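PDB 6PB3: rhizobiales Sp. Pch2 from Marine metagenome, which is a TRIP13/Pch2-like AAA+ ATPase that probably uses ATP hydrolysis to remodel HORMA domain proteins in regulating bacterial cGAS-like enzymes of phage immunity. Local coordinates for residues P75-T88 / A197-L209. Numbering follows the deposited sequence.
With SO4 (sulfate ion), chain B.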
ATOM      1  N   PRO A  75      34.568   7.315  -8.770  1.00 50.12           N
ATOM      2  CA  PRO A  75      34.837   8.020  -7.489  1.00 49.55           C
ATOM      3  C   PRO A  75      33.597   8.623  -6.837  1.00 56.19           C
ATOM      4  O   PRO A  75      33.458   9.837  -6.668  1.00 55.51           O
ATOM      5  CB  PRO A  75      35.857   9.088  -7.910  1.00 51.24           C
ATOM      6  CG  PRO A  75      35.519   9.388  -9.329  1.00 53.38           C
ATOM      7  CD  PRO A  75      34.989   8.103  -9.944  1.00 51.23           C
ATOM      8  N   LEU A  76      32.687   7.753  -6.405  1.00 47.08           N
ATOM      9  CA  LEU A  76      31.445   8.149  -5.759  1.00 51.90           C
ATOM     10  C   LEU A  76      31.298   7.356  -4.473  1.00 55.21           C
ATOM     11  O   LEU A  76      31.496   6.138  -4.468  1.00 52.69           O
ATOM     12  CB  LEU A  76      30.236   7.899  -6.678  1.00 48.95           C
ATOM     13  CG  LEU A  76      28.848   7.893  -6.025  1.00 54.92           C
ATOM     14  CD1 LEU A  76      28.407   9.302  -5.616  1.00 50.12           C
ATOM     15  CD2 LEU A  76      27.798   7.244  -6.954  1.00 56.96           C
ATOM     16  N   ILE A  77      30.929   8.038  -3.393  1.00 51.15           N
ATOM     17  CA  ILE A  77      30.654   7.400  -2.111  1.00 50.19           C
ATOM     18  C   ILE A  77      29.250   7.786  -1.681  1.00 49.62           C
ATOM     19  O   ILE A  77      28.900   8.973  -1.666  1.00 56.64           O
ATOM     20  CB  ILE A  77      31.682   7.799  -1.034  1.00 48.03           C
ATOM     21  CG1 ILE A  77      33.087   7.430  -1.499  1.00 46.64           C
ATOM     22  CG2 ILE A  77      31.354   7.091   0.284  1.00 44.52           C
ATOM     23  CD1 ILE A  77      34.210   8.026  -0.655  1.00 44.96           C
ATOM     24  N   VAL A  78      28.451   6.788  -1.321  1.00 49.68           N
ATOM     25  CA  VAL A  78      27.066   6.989  -0.918  1.00 54.84           C
ATOM     26  C   VAL A  78      26.978   6.825   0.592  1.00 53.28           C
ATOM     27  O   VAL A  78      27.445   5.820   1.140  1.00 49.96           O
ATOM     28  CB  VAL A  78      26.134   6.006  -1.645  1.00 51.39           C
ATOM     29  CG1 VAL A  78      24.712   6.058  -1.058  1.00 49.20           C
ATOM     30  CG2 VAL A  78      26.071   6.352  -3.122  1.00 46.04           C
ATOM     31  N   LEU A  79      26.391   7.814   1.264  1.00 52.52           N
ATOM     32  CA  LEU A  79      26.037   7.724   2.677  1.00 42.04           C
ATOM     33  C   LEU A  79      24.536   7.542   2.757  1.00 47.38           C
ATOM     34  O   LEU A  79      23.785   8.435   2.353  1.00 59.57           O
ATOM     35  CB  LEU A  79      26.470   8.976   3.452  1.00 50.12           C
ATOM     36  CG  LEU A  79      27.908   9.474   3.340  1.00 56.22           C
ATOM     37  CD1 LEU A  79      28.159  10.582   4.399  1.00 53.15           C
ATOM     38  CD2 LEU A  79      28.896   8.344   3.509  1.00 49.60           C
ATOM     39  N   ALA A  80      24.098   6.393   3.278  1.00 55.17           N
ATOM     40  CA  ALA A  80      22.687   6.026   3.279  1.00 55.55           C
ATOM     41  C   ALA A  80      22.242   5.638   4.683  1.00 51.52           C
ATOM     42  O   ALA A  80      22.985   4.967   5.407  1.00 52.82           O
ATOM     43  CB  ALA A  80      22.425   4.846   2.330  1.00 53.60           C
ATOM     44  N   GLY A  81      21.038   6.037   5.069  1.00 57.61           N
ATOM     45  CA  GLY A  81      20.472   5.576   6.319  1.00 64.25           C
ATOM     46  C   GLY A  81      19.611   6.626   6.998  1.00 72.51           C
ATOM     47  O   GLY A  81      19.231   7.633   6.405  1.00 58.22           O
ATOM     48  N   ASP A  82      19.321   6.344   8.272  1.00 62.30           N
ATOM     49  CA  ASP A  82      18.361   7.099   9.063  1.00 75.84           C
ATOM     50  C   ASP A  82      18.635   8.599   9.054  1.00 61.86           C
ATOM     51  O   ASP A  82      19.782   9.052   9.133  1.00 56.46           O
ATOM     52  CB  ASP A  82      18.365   6.582  10.508  1.00 76.02           C
ATOM     53  CG  ASP A  82      18.015   5.095  10.596  1.00 87.50           C
ATOM     54  OD1 ASP A  82      17.308   4.601   9.693  1.00 94.67           O
ATOM     55  OD2 ASP A  82      18.443   4.424  11.562  1.00 82.02           O
ATOM     56  N   VAL A  83      17.548   9.364   8.967  1.00 68.73           N
ATOM     57  CA  VAL A  83      17.631  10.810   9.081  1.00 68.59           C
ATOM     58  C   VAL A  83      18.111  11.192  10.473  1.00 78.67           C
ATOM     59  O   VAL A  83      17.735  10.571  11.477  1.00 63.94           O
ATOM     60  CB  VAL A  83      16.255  11.420   8.773  1.00 75.53           C
ATOM     61  CG1 VAL A  83      16.290  12.931   8.932  1.00 81.35           C
ATOM     62  CG2 VAL A  83      15.812  11.017   7.374  1.00 76.39           C
ATOM     63  N   GLY A  84      18.942  12.230  10.539  1.00 66.89           N
ATOM     64  CA  GLY A  84      19.405  12.713  11.823  1.00 68.26           C
ATOM     65  C   GLY A  84      20.520  11.898  12.433  1.00 59.46           C
ATOM     66  O   GLY A  84      20.781  12.033  13.633  1.00 65.41           O
ATOM     67  N   SER A  85      21.144  11.018  11.658  1.00 56.08           N
ATOM     68  CA  SER A  85      22.292  10.256  12.122  1.00 67.90           C
ATOM     69  C   SER A  85      23.591  11.055  12.093  1.00 67.20           C
ATOM     70  O   SER A  85      24.578  10.600  12.675  1.00 65.29           O
ATOM     71  CB  SER A  85      22.472   9.004  11.262  1.00 53.65           C
ATOM     72  OG  SER A  85      21.297   8.224  11.254  1.00 65.90           O
ATOM     73  N   GLY A  86      23.620  12.214  11.437  1.00 64.44           N
ATOM     74  CA  GLY A  86      24.860  12.954  11.245  1.00 55.48           C
ATOM     75  C   GLY A  86      25.530  12.752   9.900  1.00 57.25           C
ATOM     76  O   GLY A  86      26.693  13.171   9.728  1.00 54.07           O
ATOM     77  N   LYS A  87      24.838  12.130   8.944  1.00 51.84           N
ATOM     78  CA  LYS A  87      25.420  11.873   7.624  1.00 55.58           C
ATOM     79  C   LYS A  87      25.904  13.162   6.976  1.00 50.26           C
ATOM     80  O   LYS A  87      27.039  13.240   6.486  1.00 50.71           O
ATOM     81  CB  LYS A  87      24.388  11.192   6.716  1.00 59.87           C
ATOM     82  CG  LYS A  87      23.913   9.823   7.178  1.00 57.77           C
ATOM     83  CD  LYS A  87      22.976   9.198   6.143  1.00 56.50           C
ATOM     84  CE  LYS A  87      21.514   9.647   6.332  1.00 73.75           C
ATOM     85  NZ  LYS A  87      21.215  11.002   5.815  1.00 92.20           N
ATOM     86  N   THR A  88      25.029  14.170   6.926  1.00 52.32           N
ATOM     87  CA  THR A  88      25.375  15.442   6.302  1.00 57.48           C
ATOM     88  C   THR A  88      26.512  16.119   7.051  1.00 57.99           C
ATOM     89  O   THR A  88      27.475  16.609   6.446  1.00 50.91           O
ATOM     90  CB  THR A  88      24.138  16.346   6.276  1.00 65.99           C
ATOM     91  OG1 THR A  88      23.044  15.629   5.692  1.00 67.68           O
ATOM     92  CG2 THR A  88      24.409  17.626   5.487  1.00 73.63           C
ATOM     93  N   ALA A 197      39.610  13.985  -7.622  1.00 56.07           N
ATOM     94  CA  ALA A 197      38.260  14.454  -7.324  1.00 52.89           C
ATOM     95  C   ALA A 197      37.371  13.272  -6.950  1.00 53.30           C
ATOM     96  O   ALA A 197      37.522  12.176  -7.505  1.00 60.20           O
ATOM     97  CB  ALA A 197      37.664  15.204  -8.521  1.00 56.17           C
ATOM     98  N   ALA A 198      36.446  13.505  -6.013  1.00 47.81           N
ATOM     99  CA  ALA A 198      35.486  12.500  -5.556  1.00 48.65           C
ATOM    100  C   ALA A 198      34.135  13.149  -5.279  1.00 57.16           C
ATOM    101  O   ALA A 198      34.033  14.362  -5.073  1.00 54.47           O
ATOM    102  CB  ALA A 198      35.968  11.793  -4.286  1.00 45.89           C
ATOM    103  N   VAL A 199      33.095  12.315  -5.243  1.00 51.15           N
ATOM    104  CA  VAL A 199      31.730  12.762  -5.004  1.00 46.57           C
ATOM    105  C   VAL A 199      31.194  12.039  -3.780  1.00 60.88           C
ATOM    106  O   VAL A 199      31.318  10.814  -3.673  1.00 52.09           O
ATOM    107  CB  VAL A 199      30.803  12.504  -6.212  1.00 50.79           C
ATOM    108  CG1 VAL A 199      29.429  13.170  -5.977  1.00 50.31           C
ATOM    109  CG2 VAL A 199      31.434  12.976  -7.510  1.00 54.13           C
ATOM    110  N   ILE A 200      30.592  12.793  -2.869  1.00 48.26           N
ATOM    111  CA  ILE A 200      29.867  12.239  -1.738  1.00 46.54           C
ATOM    112  C   ILE A 200      28.400  12.545  -1.950  1.00 48.31           C
ATOM    113  O   ILE A 200      28.020  13.703  -2.181  1.00 53.40           O
ATOM    114  CB  ILE A 200      30.334  12.832  -0.395  1.00 49.64           C
ATOM    115  CG1 ILE A 200      31.823  12.559  -0.174  1.00 55.38           C
ATOM    116  CG2 ILE A 200      29.447  12.292   0.751  1.00 46.00           C
ATOM    117  CD1 ILE A 200      32.426  13.300   1.013  1.00 55.22           C
HETATM  118  N   MSE A 201      27.571  11.532  -1.839  1.00 55.37           N
HETATM  119  CA  MSE A 201      26.167  11.870  -1.837  1.00 54.72           C
HETATM  120  C   MSE A 201      25.433  11.181  -0.711  1.00 50.25           C
HETATM  121  O   MSE A 201      25.694  10.029  -0.378  1.00 61.41           O
HETATM  122  CB  MSE A 201      25.557  11.557  -3.185  1.00 55.83           C
HETATM  123  CG  MSE A 201      25.467  10.129  -3.546  1.00 75.23           C
HETATM  124 SE   MSE A 201      24.138  10.193  -4.945  0.85109.22          SE
HETATM  125  CE  MSE A 201      22.732  10.947  -3.889  1.00 87.65           C
ATOM    126  N   CYS A 202      24.505  11.918  -0.116  1.00 57.98           N
ATOM    127  CA  CYS A 202      23.741  11.449   1.025  1.00 49.24           C
ATOM    128  C   CYS A 202      22.318  11.159   0.579  1.00 57.51           C
ATOM    129  O   CYS A 202      21.751  11.898  -0.230  1.00 62.33           O
ATOM    130  CB  CYS A 202      23.739  12.496   2.168  1.00 51.73           C
ATOM    131  SG  CYS A 202      25.401  12.949   2.720  1.00 66.20           S
ATOM    132  N   THR A 203      21.746  10.092   1.130  1.00 56.40           N
ATOM    133  CA  THR A 203      20.366   9.716   0.882  1.00 58.28           C
ATOM    134  C   THR A 203      19.834   9.072   2.150  1.00 57.35           C
ATOM    135  O   THR A 203      20.583   8.457   2.915  1.00 60.84           O
ATOM    136  CB  THR A 203      20.246   8.755  -0.302  1.00 67.65           C
ATOM    137  OG1 THR A 203      18.869   8.479  -0.548  1.00 72.19           O
ATOM    138  CG2 THR A 203      20.974   7.454  -0.004  1.00 57.92           C
ATOM    139  N   ASN A 204      18.541   9.240   2.390  1.00 58.79           N
ATOM    140  CA  ASN A 204      17.931   8.569   3.528  1.00 71.13           C
ATOM    141  C   ASN A 204      17.780   7.083   3.256  1.00 92.90           C
ATOM    142  O   ASN A 204      18.171   6.247   4.078  1.00100.92           O
ATOM    143  CB  ASN A 204      16.586   9.205   3.845  1.00 71.43           C
ATOM    144  CG  ASN A 204      16.698  10.685   4.004  1.00 96.34           C
ATOM    145  OD1 ASN A 204      17.743  11.206   4.412  1.00 93.52           O
ATOM    146  ND2 ASN A 204      15.633  11.386   3.658  1.00122.83           N
ATOM    147  N   ARG A 205      17.225   6.730   2.105  1.00 82.87           N
ATOM    148  CA  ARG A 205      17.098   5.332   1.728  1.00 88.03           C
ATOM    149  C   ARG A 205      17.807   5.089   0.410  1.00 68.42           C
ATOM    150  O   ARG A 205      17.507   5.738  -0.594  1.00 81.99           O
ATOM    151  CB  ARG A 205      15.646   4.909   1.618  1.00 85.57           C
ATOM    152  CG  ARG A 205      15.448   3.446   1.941  1.00116.00           C
ATOM    153  CD  ARG A 205      15.211   3.231   3.430  1.00126.11           C
ATOM    154  NE  ARG A 205      14.745   1.872   3.699  1.00134.97           N
ATOM    155  CZ  ARG A 205      14.009   1.518   4.750  1.00131.16           C
ATOM    156  NH1 ARG A 205      13.639   2.424   5.649  1.00129.53           N
ATOM    157  NH2 ARG A 205      13.637   0.251   4.900  1.00123.16           N
ATOM    158  N   VAL A 206      18.739   4.143   0.424  1.00 68.84           N
ATOM    159  CA  VAL A 206      19.519   3.847  -0.770  1.00 68.44           C
ATOM    160  C   VAL A 206      18.614   3.412  -1.917  1.00 68.59           C
ATOM    161  O   VAL A 206      18.916   3.675  -3.089  1.00 71.61           O
ATOM    162  CB  VAL A 206      20.584   2.789  -0.430  1.00 73.18           C
ATOM    163  CG1 VAL A 206      19.929   1.488   0.008  1.00 82.41           C
ATOM    164  CG2 VAL A 206      21.479   2.562  -1.607  1.00 72.84           C
ATOM    165  N   ASP A 207      17.467   2.792  -1.605  1.00 72.07           N
ATOM    166  CA  ASP A 207      16.505   2.416  -2.636  1.00 80.99           C
ATOM    167  C   ASP A 207      15.932   3.636  -3.341  1.00 87.38           C
ATOM    168  O   ASP A 207      15.412   3.513  -4.452  1.00 80.64           O
ATOM    169  CB  ASP A 207      15.390   1.564  -2.009  1.00101.10           C
ATOM    170  CG  ASP A 207      14.175   1.414  -2.909  1.00134.88           C
ATOM    171  OD1 ASP A 207      14.335   0.989  -4.075  1.00148.30           O
ATOM    172  OD2 ASP A 207      13.051   1.705  -2.441  1.00144.39           O
ATOM    173  N   SER A 208      16.027   4.818  -2.733  1.00101.31           N
ATOM    174  CA  SER A 208      15.573   6.015  -3.430  1.00110.78           C
ATOM    175  C   SER A 208      16.457   6.335  -4.625  1.00 95.62           C
ATOM    176  O   SER A 208      15.981   6.896  -5.618  1.00113.32           O
ATOM    177  CB  SER A 208      15.535   7.205  -2.473  1.00119.48           C
ATOM    178  OG  SER A 208      15.614   8.423  -3.193  1.00130.39           O
ATOM    179  N   LEU A 209      17.732   5.971  -4.560  1.00 78.76           N
ATOM    180  CA  LEU A 209      18.668   6.358  -5.602  1.00 74.24           C
ATOM    181  C   LEU A 209      18.383   5.627  -6.906  1.00 71.63           C
ATOM    182  O   LEU A 209      17.989   4.461  -6.911  1.00 72.43           O
ATOM    183  CB  LEU A 209      20.096   6.073  -5.167  1.00 68.11           C
ATOM    184  CG  LEU A 209      20.726   7.167  -4.332  1.00 82.58           C
ATOM    185  CD1 LEU A 209      22.164   6.783  -4.022  1.00 81.11           C
ATOM    186  CD2 LEU A 209      20.646   8.447  -5.127  1.00 90.60           C
TER
HETATM  187  S   SO4 B 401      21.461  13.240   8.641  1.00 53.42           S
HETATM  188  O1  SO4 B 401      20.045  13.359   8.283  1.00 56.76           O
HETATM  189  O2  SO4 B 401      22.225  13.897   7.586  1.00 56.76           O
HETATM  190  O3  SO4 B 401      21.708  13.935   9.925  1.00 57.44           O
HETATM  191  O4  SO4 B 401      21.824  11.839   8.839  1.00 49.14           O
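Two neighbouring parallel strands of the AAA+ ATPase core, 76-81 and 197-203, meet edge to edge, their axes 4.7 Å apart and 18° from parallel. Six backbone hydrogen bonds join the two segments, starting just ahead of strand 76-81 with V199 N to P75 O (2.9 Å) and ending with the longer G81 N to T203 O (3.3 Å). On one face, the side chains of L76 and selenomethionine M201 cross at a slant, L76 CD1 touching M201 CG at 3.7 Å, and V78 CG2 flanks M201 CG from alongside. M201 reaches both because its chi1 of 68° sets CG between the backbone N and carbonyl carbon. V78 also meets L209 CD1 tip to tip, and A80 CB packs on T203 CG2. The other face carries I77, I200, L79 and C202; helix 33-47 covers I77, and L79 CD1 touches C202 SG at 4.0 Å.

Strand 76-81 runs into a loop and helix with the G81, G86, K87, T88 pattern of a Walker A P-loop. Sulfate, probably from crystallisation, sits where a nucleotide phosphate would be expected: G84 N gives a nearly straight bond to O1 (171°), T88 OG1 and N both reach O2, and K87 N binds O4. Bends at chi3 and chi4 fold the K87 side chain back, so that NZ makes a weak hydrogen bond to sulfate O4 and CE lies 3.7 Å from T203 O. Beside this loop V83 sets its CG2 methyl over the flat face of the N204 amide, 3.5 Å from N204 CG, and P211 of a second subunit packs on both residues.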